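Local coordinates for uncharacterized protein (Cytophaga hutchinsonii, PDB 3OMT) that is of unknown function but, as a helix-turn-helix protein of the Xre family, probably acts as the DNA-binding antitoxin of a toxin-antitoxin system, at residues A18-T23 with E58-D63. Residues are numbered along the deposited sequence; the frame is centred on the assembly and turned at random.
Sequences AEKGKT and EALNVD
K20 stretches its aliphatic chain across to the end of helix 50-60, and its CE lands on CG1 of V62 at 3.3 Å, tighter than an ordinary carbon-carbon contact. On the way, CG and CD run past the backbone O of L60, each 4.0 Å from it. With CG anti to the carbonyl carbon (chi1 -67°) and a bend at chi2 (-61°), K20 runs its outer chain straight enough to bring NZ to a water, 2.9 Å away. That water donates in turn to O of N61, so the ammonium reaches the second segment through solvent. K22 bends in the same way, and its CG lies 3.8 Å from CD2 of L60, the methyl that CB of K20 also approaches; the ammonium of K22 makes a cation-pi contact with W26. In this helix-turn-helix domain the contact joins two helix ends, each closed by a Schellman motif, with G21 and N61 at positive phi. T23 is the N-cap of helix 24-30, its OG1 taking a hydrogen bond from N of W26. Beneath the lysines, L60 and V62 are buried against V16 of helix 13-20, L60 also meeting L17, while OD1 of N61 accepts a hydrogen bond from NZ of K72 of the second subunit.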
loop_
_atom_site.group_PDB
_atom_site.type_symbol
_atom_site.label_atom_id
_atom_site.label_comp_id
_atom_site.label_asym_id
_atom_site.label_seq_id
_atom_site.Cartn_x
_atom_site.Cartn_y
_atom_site.Cartn_z
ATOM N N ALA A 18 3.783 -14.538 -10.590
ATOM C CA ALA A 18 3.395 -15.550 -11.570
ATOM C C ALA A 18 3.156 -14.952 -12.971
ATOM O O ALA A 18 3.613 -15.508 -13.977
ATOM C CB ALA A 18 2.191 -16.356 -11.097
ATOM N N GLU A 19 2.496 -13.801 -13.051
ATOM C CA GLU A 19 2.254 -13.142 -14.314
ATOM C C GLU A 19 3.546 -12.829 -15.006
ATOM O O GLU A 19 3.689 -13.040 -16.213
ATOM C CB GLU A 19 1.476 -11.837 -14.075
ATOM C CG GLU A 19 0.018 -12.034 -13.714
ATOM C CD GLU A 19 -0.682 -10.740 -13.313
ATOM O OE1 GLU A 19 -0.066 -9.630 -13.414
ATOM O OE2 GLU A 19 -1.885 -10.851 -12.945
ATOM N N LYS A 20 4.509 -12.343 -14.214
ATOM C CA LYS A 20 5.785 -11.893 -14.757
ATOM C C LYS A 20 6.798 -13.034 -14.951
ATOM O O LYS A 20 7.866 -12.813 -15.507
ATOM C CB LYS A 20 6.379 -10.758 -13.915
ATOM C CG LYS A 20 5.560 -9.491 -13.991
ATOM C CD LYS A 20 5.472 -8.967 -15.404
ATOM C CE LYS A 20 4.913 -7.557 -15.528
ATOM N NZ LYS A 20 4.936 -7.250 -16.987
ATOM N N GLY A 21 6.464 -14.245 -14.502
ATOM C CA GLY A 21 7.393 -15.368 -14.602
ATOM C C GLY A 21 8.584 -15.285 -13.628
ATOM O O GLY A 21 9.657 -15.813 -13.891
ATOM N N LYS A 22 8.408 -14.623 -12.494
ATOM C CA LYS A 22 9.466 -14.485 -11.494
ATOM C C LYS A 22 9.156 -15.316 -10.262
ATOM O O LYS A 22 8.023 -15.579 -9.959
ATOM C CB LYS A 22 9.636 -13.013 -11.094
ATOM C CG LYS A 22 9.950 -12.119 -12.239
ATOM C CD LYS A 22 11.212 -12.521 -13.010
ATOM C CE LYS A 22 11.635 -11.419 -13.919
ATOM N NZ LYS A 22 12.775 -11.765 -14.805
ATOM N N THR A 23 10.188 -15.771 -9.580
ATOM C CA THR A 23 10.037 -16.622 -8.406
ATOM C C THR A 23 10.253 -15.776 -7.162
ATOM O O THR A 23 10.812 -14.658 -7.229
ATOM C CB THR A 23 11.099 -17.740 -8.449
ATOM O OG1 THR A 23 12.401 -17.121 -8.424
ATOM C CG2 THR A 23 10.960 -18.600 -9.750
ATOM N N GLU A 58 8.867 -1.521 -9.036
ATOM C CA GLU A 58 9.933 -1.111 -9.929
ATOM C C GLU A 58 10.726 -2.346 -10.456
ATOM O O GLU A 58 11.014 -2.447 -11.670
ATOM C CB GLU A 58 10.840 -0.113 -9.211
ATOM C CG GLU A 58 12.054 0.289 -10.048
ATOM C CD GLU A 58 13.055 1.117 -9.233
ATOM O OE1 GLU A 58 13.289 0.822 -8.028
ATOM O OE2 GLU A 58 13.650 2.032 -9.817
ATOM N N ALA A 59 11.037 -3.278 -9.573
ATOM C CA ALA A 59 11.745 -4.515 -9.917
ATOM C C ALA A 59 10.982 -5.339 -10.939
ATOM O O ALA A 59 11.574 -5.866 -11.902
ATOM C CB ALA A 59 12.058 -5.346 -8.653
ATOM N N LEU A 60 9.675 -5.428 -10.736
ATOM C CA LEU A 60 8.789 -6.197 -11.613
ATOM C C LEU A 60 8.316 -5.463 -12.840
ATOM O O LEU A 60 7.693 -6.078 -13.738
ATOM C CB LEU A 60 7.585 -6.705 -10.843
ATOM C CG LEU A 60 7.906 -7.823 -9.883
ATOM C CD1 LEU A 60 6.808 -8.080 -8.905
ATOM C CD2 LEU A 60 8.297 -9.148 -10.612
ATOM N N ASN A 61 8.543 -4.164 -12.884
ATOM C CA ASN A 61 8.065 -3.313 -13.993
ATOM C C ASN A 61 6.536 -3.315 -14.164
ATOM O O ASN A 61 5.994 -3.521 -15.280
ATOM C CB ASN A 61 8.728 -3.699 -15.328
ATOM C CG ASN A 61 8.540 -2.639 -16.379
ATOM O OD1 ASN A 61 8.396 -1.474 -16.056
ATOM N ND2 ASN A 61 8.526 -3.037 -17.635
ATOM N N VAL A 62 5.851 -3.122 -13.035
ATOM C CA VAL A 62 4.408 -3.035 -12.990
ATOM C C VAL A 62 4.042 -1.803 -12.192
ATOM O O VAL A 62 4.815 -1.318 -11.364
ATOM C CB VAL A 62 3.732 -4.315 -12.316
ATOM C CG1 VAL A 62 4.057 -5.536 -13.108
ATOM C CG2 VAL A 62 4.120 -4.466 -10.820
ATOM N N ASP A 63 2.830 -1.311 -12.424
ATOM C CA ASP A 63 2.270 -0.252 -11.607
ATOM C C ASP A 63 2.132 -0.824 -10.198
ATOM O O ASP A 63 1.595 -1.902 -10.009
ATOM C CB ASP A 63 0.899 0.130 -12.190
ATOM C CG ASP A 63 0.214 1.268 -11.485
ATOM O OD1 ASP A 63 0.589 1.678 -10.423
ATOM O OD2 ASP A 63 -0.794 1.756 -12.058
HETATM O O HOH W 1 4.743 -4.353 -17.387
#